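Local structure of 5,10-methylenetetrahydrofolate dehydrogenase (Bombyx mori, 5ZF1) at residues Ala114-Phe122 / Leu285-Gln296; Leu130-Val138 / Met176-Ser186. The protein probably oxidises 5,10-methylenetetrahydrofolate to 5,10-methenyltetrahydrofolate with NADP+ as cofactor, a step of one-carbon metabolism. One frame throughout, in Å; residues are numbered along the deposited sequence.

Interaction 1 of 2, residues Ala114-Phe122 / Leu285-Gln296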
loop_
_atom_site.group_PDB
_atom_site.type_symbol
_atom_site.label_atom_id
_atom_site.label_comp_id
_atom_site.label_asym_id
_atom_site.label_seq_id
_atom_site.Cartn_x
_atom_site.Cartn_y
_atom_site.Cartn_z
ATOM N N ALA B 114 10.622 3.749 -16.888
ATOM C CA ALA B 114 9.328 3.375 -17.434
ATOM C C ALA B 114 8.741 2.225 -16.611
ATOM O O ALA B 114 9.428 1.219 -16.397
ATOM C CB ALA B 114 9.470 2.957 -18.904
ATOM N N PRO B 115 7.502 2.342 -16.122
ATOM C CA PRO B 115 6.952 1.267 -15.277
ATOM C C PRO B 115 7.031 -0.099 -15.918
ATOM O O PRO B 115 7.266 -1.094 -15.223
ATOM C CB PRO B 115 5.494 1.703 -15.063
ATOM C CG PRO B 115 5.530 3.192 -15.193
ATOM C CD PRO B 115 6.585 3.497 -16.224
ATOM N N GLU B 116 6.860 -0.163 -17.239
ATOM C CA GLU B 116 6.891 -1.423 -17.970
ATOM C C GLU B 116 8.263 -2.087 -17.963
ATOM O O GLU B 116 8.348 -3.288 -18.265
ATOM C CB GLU B 116 6.454 -1.183 -19.421
ATOM C CG GLU B 116 5.024 -0.664 -19.577
ATOM C CD GLU B 116 4.889 0.858 -19.447
ATOM O OE1 GLU B 116 5.907 1.563 -19.238
ATOM O OE2 GLU B 116 3.743 1.350 -19.560
ATOM N N LYS B 117 9.323 -1.333 -17.660
ATOM C CA LYS B 117 10.698 -1.830 -17.590
ATOM C C LYS B 117 11.271 -1.753 -16.175
ATOM O O LYS B 117 12.472 -1.949 -15.987
ATOM C CB LYS B 117 11.600 -1.048 -18.553
ATOM C CG LYS B 117 11.072 -0.938 -19.981
ATOM C CD LYS B 117 12.106 -0.252 -20.882
ATOM C CE LYS B 117 11.609 -0.125 -22.311
ATOM N NZ LYS B 117 12.755 0.115 -23.260
ATOM N N ASP B 118 10.437 -1.473 -15.171
ATOM C CA ASP B 118 10.918 -1.183 -13.819
ATOM C C ASP B 118 11.071 -2.493 -13.048
ATOM O O ASP B 118 10.208 -2.906 -12.275
ATOM C CB ASP B 118 9.949 -0.220 -13.141
ATOM C CG ASP B 118 10.233 -0.021 -11.664
ATOM O OD1 ASP B 118 11.421 -0.009 -11.269
ATOM O OD2 ASP B 118 9.234 0.156 -10.910
ATOM N N ILE B 119 12.224 -3.144 -13.243
ATOM C CA ILE B 119 12.420 -4.491 -12.709
ATOM C C ILE B 119 12.409 -4.507 -11.184
ATOM O O ILE B 119 12.011 -5.508 -10.580
ATOM C CB ILE B 119 13.732 -5.070 -13.276
ATOM C CG1 ILE B 119 13.671 -5.053 -14.793
ATOM C CG2 ILE B 119 14.015 -6.461 -12.726
ATOM C CD1 ILE B 119 12.450 -5.707 -15.348
ATOM N N ASP B 120 12.841 -3.417 -10.539
ATOM C CA ASP B 120 12.811 -3.338 -9.083
ATOM C C ASP B 120 11.414 -3.092 -8.538
ATOM O O ASP B 120 11.201 -3.265 -7.326
ATOM C CB ASP B 120 13.717 -2.212 -8.581
ATOM C CG ASP B 120 15.090 -2.702 -8.154
ATOM O OD1 ASP B 120 15.196 -3.784 -7.536
ATOM O OD2 ASP B 120 16.070 -1.984 -8.434
ATOM N N GLY B 121 10.478 -2.675 -9.387
ATOM C CA GLY B 121 9.116 -2.436 -8.942
ATOM C C GLY B 121 8.966 -1.261 -8.010
ATOM O O GLY B 121 8.000 -1.209 -7.244
ATOM N N PHE B 122 9.872 -0.296 -8.071
ATOM C CA PHE B 122 9.808 0.826 -7.145
ATOM C C PHE B 122 9.059 2.036 -7.693
ATOM O O PHE B 122 8.782 2.965 -6.924
ATOM C CB PHE B 122 11.216 1.255 -6.725
ATOM C CG PHE B 122 11.940 0.240 -5.867
ATOM C CD1 PHE B 122 11.245 -0.607 -5.008
ATOM C CD2 PHE B 122 13.312 0.122 -5.948
ATOM C CE1 PHE B 122 11.924 -1.539 -4.234
ATOM C CE2 PHE B 122 13.995 -0.809 -5.186
ATOM C CZ PHE B 122 13.308 -1.636 -4.327
ATOM N N LEU B 285 14.646 -10.945 -9.258
ATOM C CA LEU B 285 14.925 -9.928 -10.269
ATOM C C LEU B 285 14.910 -10.537 -11.667
ATOM O O LEU B 285 14.460 -9.900 -12.626
ATOM C CB LEU B 285 16.282 -9.265 -10.025
ATOM C CG LEU B 285 16.420 -8.275 -8.867
ATOM C CD1 LEU B 285 17.878 -7.878 -8.683
ATOM C CD2 LEU B 285 15.530 -7.054 -9.106
ATOM N N MET B 286 15.421 -11.761 -11.798
ATOM C CA MET B 286 15.398 -12.435 -13.096
ATOM C C MET B 286 13.974 -12.788 -13.498
ATOM O O MET B 286 13.586 -12.622 -14.667
ATOM C CB MET B 286 16.282 -13.685 -13.040
ATOM C CG MET B 286 17.748 -13.369 -12.785
ATOM S SD MET B 286 18.440 -12.155 -13.927
ATOM C CE MET B 286 19.037 -10.903 -12.788
ATOM N N HIS B 287 13.178 -13.273 -12.540
ATOM C CA HIS B 287 11.758 -13.480 -12.783
ATOM C C HIS B 287 11.098 -12.207 -13.301
ATOM O O HIS B 287 10.304 -12.240 -14.254
ATOM C CB HIS B 287 11.075 -13.957 -11.497
ATOM C CG HIS B 287 9.581 -13.920 -11.563
ATOM N ND1 HIS B 287 8.845 -12.822 -11.172
ATOM C CD2 HIS B 287 8.689 -14.825 -12.029
ATOM C CE1 HIS B 287 7.560 -13.071 -11.355
ATOM N NE2 HIS B 287 7.439 -14.277 -11.877
ATOM N N ASN B 288 11.383 -11.074 -12.651
ATOM C CA ASN B 288 10.757 -9.818 -13.042
ATOM C C ASN B 288 11.191 -9.378 -14.433
ATOM O O ASN B 288 10.386 -8.810 -15.178
ATOM C CB ASN B 288 11.099 -8.718 -12.033
ATOM C CG ASN B 288 10.334 -8.850 -10.740
ATOM O OD1 ASN B 288 9.507 -9.744 -10.592
ATOM N ND2 ASN B 288 10.574 -7.920 -9.807
ATOM N N THR B 289 12.446 -9.644 -14.808
ATOM C CA THR B 289 12.911 -9.270 -16.142
ATOM C C THR B 289 12.205 -10.096 -17.215
ATOM O O THR B 289 11.762 -9.555 -18.237
ATOM C CB THR B 289 14.437 -9.439 -16.227
ATOM O OG1 THR B 289 15.071 -8.628 -15.230
ATOM C CG2 THR B 289 14.967 -9.010 -17.598
ATOM N N PHE B 290 12.068 -11.398 -16.967
ATOM C CA PHE B 290 11.313 -12.284 -17.845
ATOM C C PHE B 290 9.845 -11.875 -17.906
ATOM O O PHE B 290 9.250 -11.836 -18.990
ATOM C CB PHE B 290 11.472 -13.723 -17.356
ATOM C CG PHE B 290 10.778 -14.751 -18.217
ATOM C CD1 PHE B 290 10.646 -14.565 -19.589
ATOM C CD2 PHE B 290 10.261 -15.909 -17.646
ATOM C CE1 PHE B 290 10.007 -15.506 -20.361
ATOM C CE2 PHE B 290 9.627 -16.852 -18.421
ATOM C CZ PHE B 290 9.503 -16.655 -19.778
ATOM N N GLN B 291 9.242 -11.561 -16.751
ATOM C CA GLN B 291 7.859 -11.085 -16.745
ATOM C C GLN B 291 7.701 -9.823 -17.583
ATOM O O GLN B 291 6.738 -9.695 -18.346
ATOM C CB GLN B 291 7.405 -10.827 -15.305
ATOM C CG GLN B 291 5.967 -10.362 -15.148
ATOM C CD GLN B 291 5.748 -9.670 -13.801
ATOM O OE1 GLN B 291 6.362 -10.040 -12.807
ATOM N NE2 GLN B 291 4.853 -8.693 -13.765
ATOM N N ALA B 292 8.620 -8.867 -17.438
ATOM C CA ALA B 292 8.518 -7.629 -18.204
ATOM C C ALA B 292 8.664 -7.893 -19.698
ATOM O O ALA B 292 7.898 -7.358 -20.510
ATOM C CB ALA B 292 9.562 -6.622 -17.732
ATOM N N ALA B 293 9.639 -8.719 -20.081
ATOM C CA ALA B 293 9.835 -9.010 -21.499
ATOM C C ALA B 293 8.596 -9.642 -22.109
ATOM O O ALA B 293 8.243 -9.347 -23.257
ATOM C CB ALA B 293 11.055 -9.919 -21.695
ATOM N N GLN B 294 7.912 -10.513 -21.357
ATOM C CA GLN B 294 6.698 -11.121 -21.893
ATOM C C GLN B 294 5.587 -10.092 -22.044
ATOM O O GLN B 294 4.887 -10.073 -23.062
ATOM C CB GLN B 294 6.229 -12.257 -20.996
ATOM C CG GLN B 294 7.217 -13.386 -20.827
ATOM C CD GLN B 294 6.659 -14.457 -19.930
ATOM O OE1 GLN B 294 5.721 -15.161 -20.298
ATOM N NE2 GLN B 294 7.199 -14.557 -18.724
ATOM N N SER B 295 5.407 -9.230 -21.037
ATOM C CA SER B 295 4.361 -8.213 -21.102
ATOM C C SER B 295 4.563 -7.289 -22.291
ATOM O O SER B 295 3.602 -6.920 -22.978
ATOM C CB SER B 295 4.339 -7.392 -19.810
ATOM O OG SER B 295 3.921 -8.170 -18.706
ATOM N N GLN B 296 5.811 -6.883 -22.535
ATOM C CA GLN B 296 6.080 -5.960 -23.631
ATOM C C GLN B 296 5.832 -6.630 -24.974
ATOM O O GLN B 296 5.294 -6.008 -25.896
ATOM C CB GLN B 296 7.514 -5.436 -23.544
ATOM C CG GLN B 296 7.820 -4.734 -22.221
ATOM C CD GLN B 296 9.300 -4.668 -21.920
ATOM O OE1 GLN B 296 10.130 -5.009 -22.764
ATOM N NE2 GLN B 296 9.644 -4.221 -20.711
#
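Ile119, its own carbonyl and that of Glu116 lie against helix 277-298 in a largely buried loop-to-helix contact, made where the loop between helices 106-112 and 124-131 passes the C-terminal helix. Ile119 presses both branches on the helix: CG2 rests 3.5 Å from Leu285 O and equally near Thr289 OG1, while CD1 reaches the methyl of Ala292 (CD1 to CB 3.9 Å). CG1 stands beside the backbone N (chi1 -57°), with CG2 anti to it, and carries CD1 farther along the helix. The Thr289 hydroxyl has already given its proton to Leu285 O where OG1 faces the isoleucine. In tetrahydrofolate dehydrogenase/cyclohydrolases a catalytic domain precedes a Rossmann-type NAD(P)-binding domain, and this contact sets a helix of the NAD(P)-binding sequence against a loop assigned mostly to the catalytic one. Two side-chain amides clasp the loop, about two turns apart on the same face of the helix. Asn288 ND2 donates to Ile119 O at 2.9 Å, nearly in line with the C=O bond, and its other N-H serves Val138 O. Gln296 NE2 reaches Glu116 O at 2.9 Å from above the carbonyl plane, 51° out of it, and also binds Asp92 O. The Lys117 side chain crosses that of Gln296 at about a right angle, CG lying 3.7 Å from Gln296 NE2; its ammonium continues to the carbonyls of Leu85, Asn86 and Val91.

Interaction 2 of 2, residues Leu130-Val138 / Met176-Ser186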
loop_
_atom_site.group_PDB
_atom_site.type_symbol
_atom_site.label_atom_id
_atom_site.label_comp_id
_atom_site.label_asym_id
_atom_site.label_seq_id
_atom_site.Cartn_x
_atom_site.Cartn_y
_atom_site.Cartn_z
ATOM N N LEU B 130 0.512 -2.825 -6.767
ATOM C CA LEU B 130 0.698 -3.804 -5.704
ATOM C C LEU B 130 -0.295 -3.565 -4.577
ATOM O O LEU B 130 -0.904 -4.509 -4.057
ATOM C CB LEU B 130 2.121 -3.735 -5.151
ATOM C CG LEU B 130 2.421 -4.663 -3.970
ATOM C CD1 LEU B 130 2.338 -6.093 -4.439
ATOM C CD2 LEU B 130 3.772 -4.386 -3.350
ATOM N N CYS B 131 -0.474 -2.301 -4.196
ATOM C CA CYS B 131 -1.211 -2.006 -2.980
ATOM C C CYS B 131 -2.718 -2.100 -3.169
ATOM O O CYS B 131 -3.438 -2.301 -2.189
ATOM C CB CYS B 131 -0.788 -0.627 -2.456
ATOM S SG CYS B 131 0.890 -0.683 -1.751
ATOM N N VAL B 132 -3.207 -2.022 -4.397
ATOM C CA VAL B 132 -4.618 -2.293 -4.657
ATOM C C VAL B 132 -4.799 -3.748 -5.064
ATOM O O VAL B 132 -5.883 -4.138 -5.510
ATOM C CB VAL B 132 -5.203 -1.339 -5.717
ATOM C CG1 VAL B 132 -4.945 0.126 -5.301
ATOM C CG2 VAL B 132 -4.639 -1.600 -7.083
ATOM N N ASP B 133 -3.739 -4.551 -4.917
ATOM C CA ASP B 133 -3.808 -6.012 -5.068
ATOM C C ASP B 133 -4.167 -6.406 -6.508
ATOM O O ASP B 133 -5.004 -7.276 -6.742
ATOM C CB ASP B 133 -4.790 -6.612 -4.045
ATOM C CG ASP B 133 -4.533 -8.086 -3.744
ATOM O OD1 ASP B 133 -3.480 -8.627 -4.157
ATOM O OD2 ASP B 133 -5.406 -8.698 -3.075
ATOM N N LEU B 134 -3.484 -5.773 -7.477
ATOM C CA LEU B 134 -3.559 -5.860 -8.936
ATOM C C LEU B 134 -2.232 -6.377 -9.519
ATOM O O LEU B 134 -1.183 -6.188 -8.904
ATOM C CB LEU B 134 -3.867 -4.470 -9.505
ATOM C CG LEU B 134 -4.603 -4.159 -10.808
ATOM C CD1 LEU B 134 -5.941 -4.838 -10.878
ATOM C CD2 LEU B 134 -4.808 -2.669 -10.902
ATOM N N PRO B 135 -2.231 -7.037 -10.688
ATOM C CA PRO B 135 -0.960 -7.562 -11.227
ATOM C C PRO B 135 0.022 -6.442 -11.549
ATOM O O PRO B 135 -0.334 -5.438 -12.172
ATOM C CB PRO B 135 -1.388 -8.312 -12.497
ATOM C CG PRO B 135 -2.843 -8.563 -12.342
ATOM C CD PRO B 135 -3.375 -7.406 -11.540
ATOM N N THR B 136 1.274 -6.623 -11.143
ATOM C CA THR B 136 2.250 -5.549 -11.295
ATOM C C THR B 136 3.649 -6.162 -11.342
ATOM O O THR B 136 3.807 -7.388 -11.375
ATOM C CB THR B 136 2.078 -4.524 -10.158
ATOM O OG1 THR B 136 2.853 -3.352 -10.419
ATOM C CG2 THR B 136 2.524 -5.091 -8.817
ATOM N N ILE B 137 4.667 -5.311 -11.371
ATOM C CA ILE B 137 6.033 -5.740 -11.076
ATOM C C ILE B 137 6.257 -5.523 -9.588
ATOM O O ILE B 137 6.169 -4.392 -9.098
ATOM C CB ILE B 137 7.065 -4.969 -11.908
ATOM C CG1 ILE B 137 6.781 -5.184 -13.394
ATOM C CG2 ILE B 137 8.480 -5.433 -11.508
ATOM C CD1 ILE B 137 7.815 -4.569 -14.329
ATOM N N VAL B 138 6.537 -6.604 -8.871
ATOM C CA VAL B 138 6.630 -6.578 -7.409
ATOM C C VAL B 138 8.091 -6.470 -6.985
ATOM O O VAL B 138 8.963 -7.085 -7.623
ATOM C CB VAL B 138 5.968 -7.834 -6.822
ATOM C CG1 VAL B 138 6.096 -7.855 -5.328
ATOM C CG2 VAL B 138 4.511 -7.924 -7.264
ATOM N N MET B 176 2.075 -6.137 2.445
ATOM C CA MET B 176 0.976 -5.998 1.492
ATOM C C MET B 176 0.652 -7.330 0.834
ATOM O O MET B 176 -0.522 -7.687 0.685
ATOM C CB MET B 176 1.325 -4.944 0.439
ATOM C CG MET B 176 0.177 -4.546 -0.491
ATOM S SD MET B 176 -1.221 -3.692 0.300
ATOM C CE MET B 176 -0.466 -2.249 1.035
ATOM N N MET B 177 1.673 -8.071 0.436
ATOM C CA MET B 177 1.482 -9.367 -0.221
ATOM C C MET B 177 0.949 -10.403 0.748
ATOM O O MET B 177 0.133 -11.253 0.383
ATOM C CB MET B 177 2.795 -9.888 -0.792
ATOM C CG MET B 177 3.640 -8.872 -1.470
ATOM S SD MET B 177 4.172 -9.514 -3.022
ATOM C CE MET B 177 2.554 -9.578 -3.735
ATOM N N LEU B 178 1.450 -10.373 1.976
ATOM C CA LEU B 178 1.051 -11.369 2.953
ATOM C C LEU B 178 -0.441 -11.312 3.237
ATOM O O LEU B 178 -1.049 -12.337 3.588
ATOM C CB LEU B 178 1.855 -11.163 4.237
ATOM C CG LEU B 178 3.056 -12.052 4.509
ATOM C CD1 LEU B 178 4.104 -11.949 3.427
ATOM C CD2 LEU B 178 3.622 -11.661 5.856
ATOM N N HIS B 179 -1.050 -10.132 3.121
ATOM C CA HIS B 179 -2.490 -10.010 3.313
ATOM C C HIS B 179 -3.222 -9.830 1.981
ATOM O O HIS B 179 -4.358 -9.364 1.956
ATOM C CB HIS B 179 -2.830 -8.912 4.334
ATOM C CG HIS B 179 -2.569 -7.497 3.895
ATOM N ND1 HIS B 179 -3.375 -6.826 3.004
ATOM C CD2 HIS B 179 -1.647 -6.592 4.313
ATOM C CE1 HIS B 179 -2.927 -5.594 2.838
ATOM N NE2 HIS B 179 -1.877 -5.426 3.625
ATOM N N SER B 180 -2.613 -10.252 0.876
ATOM C CA SER B 180 -3.328 -10.145 -0.389
ATOM C C SER B 180 -4.483 -11.136 -0.396
ATOM O O SER B 180 -4.457 -12.142 0.310
ATOM C CB SER B 180 -2.384 -10.367 -1.571
ATOM O OG SER B 180 -1.470 -11.421 -1.327
ATOM N N ASP B 181 -5.536 -10.802 -1.141
ATOM C CA ASP B 181 -6.646 -11.723 -1.371
ATOM C C ASP B 181 -6.348 -12.505 -2.639
ATOM O O ASP B 181 -6.172 -11.917 -3.711
ATOM C CB ASP B 181 -7.979 -10.989 -1.486
ATOM C CG ASP B 181 -9.161 -11.951 -1.672
ATOM O OD1 ASP B 181 -8.979 -13.164 -1.451
ATOM O OD2 ASP B 181 -10.261 -11.493 -2.042
ATOM N N LYS B 182 -6.283 -13.828 -2.510
ATOM C CA LYS B 182 -5.943 -14.660 -3.658
ATOM C C LYS B 182 -6.875 -14.397 -4.833
ATOM O O LYS B 182 -6.422 -14.317 -5.982
ATOM C CB LYS B 182 -5.968 -16.136 -3.256
ATOM N N ARG B 183 -8.172 -14.217 -4.557
ATOM C CA ARG B 183 -9.166 -14.129 -5.625
ATOM C C ARG B 183 -8.903 -12.953 -6.553
ATOM O O ARG B 183 -9.309 -12.986 -7.720
ATOM C CB ARG B 183 -10.575 -14.009 -5.038
ATOM C CG ARG B 183 -10.752 -14.667 -3.691
ATOM C CD ARG B 183 -10.722 -16.188 -3.791
ATOM N NE ARG B 183 -11.861 -16.767 -4.508
ATOM C CZ ARG B 183 -13.130 -16.699 -4.106
ATOM N NH1 ARG B 183 -13.454 -16.053 -2.990
ATOM N NH2 ARG B 183 -14.085 -17.280 -4.823
ATOM N N HIS B 184 -8.234 -11.914 -6.060
ATOM C CA HIS B 184 -8.035 -10.723 -6.868
ATOM C C HIS B 184 -7.144 -11.022 -8.072
ATOM O O HIS B 184 -6.390 -12.001 -8.101
ATOM C CB HIS B 184 -7.450 -9.594 -6.020
ATOM C CG HIS B 184 -8.438 -8.997 -5.069
ATOM N ND1 HIS B 184 -8.155 -7.900 -4.285
ATOM C CD2 HIS B 184 -9.715 -9.347 -4.780
ATOM C CE1 HIS B 184 -9.214 -7.600 -3.552
ATOM N NE2 HIS B 184 -10.174 -8.463 -3.834
ATOM N N GLU B 185 -7.252 -10.146 -9.076
ATOM C CA GLU B 185 -6.556 -10.337 -10.346
ATOM C C GLU B 185 -5.058 -10.533 -10.151
ATOM O O GLU B 185 -4.415 -11.255 -10.925
ATOM C CB GLU B 185 -6.824 -9.137 -11.260
ATOM C CG GLU B 185 -6.478 -9.348 -12.725
ATOM C CD GLU B 185 -6.630 -8.076 -13.547
ATOM O OE1 GLU B 185 -7.573 -7.301 -13.282
ATOM O OE2 GLU B 185 -5.805 -7.852 -14.455
ATOM N N SER B 186 -4.482 -9.894 -9.125
ATOM C CA SER B 186 -3.051 -10.048 -8.861
ATOM C C SER B 186 -2.676 -11.513 -8.677
ATOM O O SER B 186 -1.661 -11.977 -9.213
ATOM C CB SER B 186 -2.659 -9.242 -7.622
ATOM O OG SER B 186 -1.264 -9.013 -7.574
HETATM O O HOH W 1 -3.901 -11.178 -4.532
HETATM O O HOH W 2 -0.543 -8.558 -5.216
#
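The backbones come closest at Pro135 and Ser186, CA to CA 4.0 Å, and are 6.4 Å apart between the CA atoms of Cys131 and Met176, where two helices end side by side. A Schellman motif closes helix 124-131 with Asp133, at positive phi, as its C-prime residue, within the Rossmann-type NAD(P)-binding domain. Asp133 then points its carboxylate into the turn after helix 171-178: Asp181 N donates to the syn side of OD2 at 2.9 Å, with an N-H...O angle of 152°. Asp133 OD1 takes protons from two waters, one of them bridging to Asp181 O and the other lying next to Ser186 OG. The His184 ring crosses the aspartate at about a right angle, its plane 52° from the carboxylate and Asp133 CB at its edge. Losing the carboxylate to an alanine here would probably deprive Asp181 N of its acceptor and each water of one of its partners. The Asp181 carboxylate leads away from Asp133 to a salt bridge with Arg199 of the second subunit. On the apolar side, Leu130 and Met176 run antiparallel alongside each other, and two kinks in the methionine chain turn its methyl to Cys131, CE to SG 3.5 Å in the conformer given, one of two. Both Cys131 and Met176 meet their own copies in the second subunit. Leu130 CD1 and Val138 CG1 pack on Met177, likewise in one of its two conformers. The Pro135 ring lies on the Ser186 backbone, CD 3.6 Å from Ser186 N.

Overall arrangement
Interaction 2 is nested in the chain loop that interaction 1 closes, their centres about 16 Å apart. The two meet directly: Asn288 and Gln291 of helix 277-298 probably bind the carbonyls of Val138 and Thr136, tying the end of 130-138 to the same helix that holds 114-122; Ile137 also packs on Asp118 and Pro115. Interaction 1 is the more buried, and no other chain touches it; there, amides grip backbone carbonyls around an isoleucine. Interaction 2 is partly exposed and reaches the second subunit, joining a carboxylate with its waters on one side to sulfur-rich apolar contacts on the other, within the NAD(P)-binding domain.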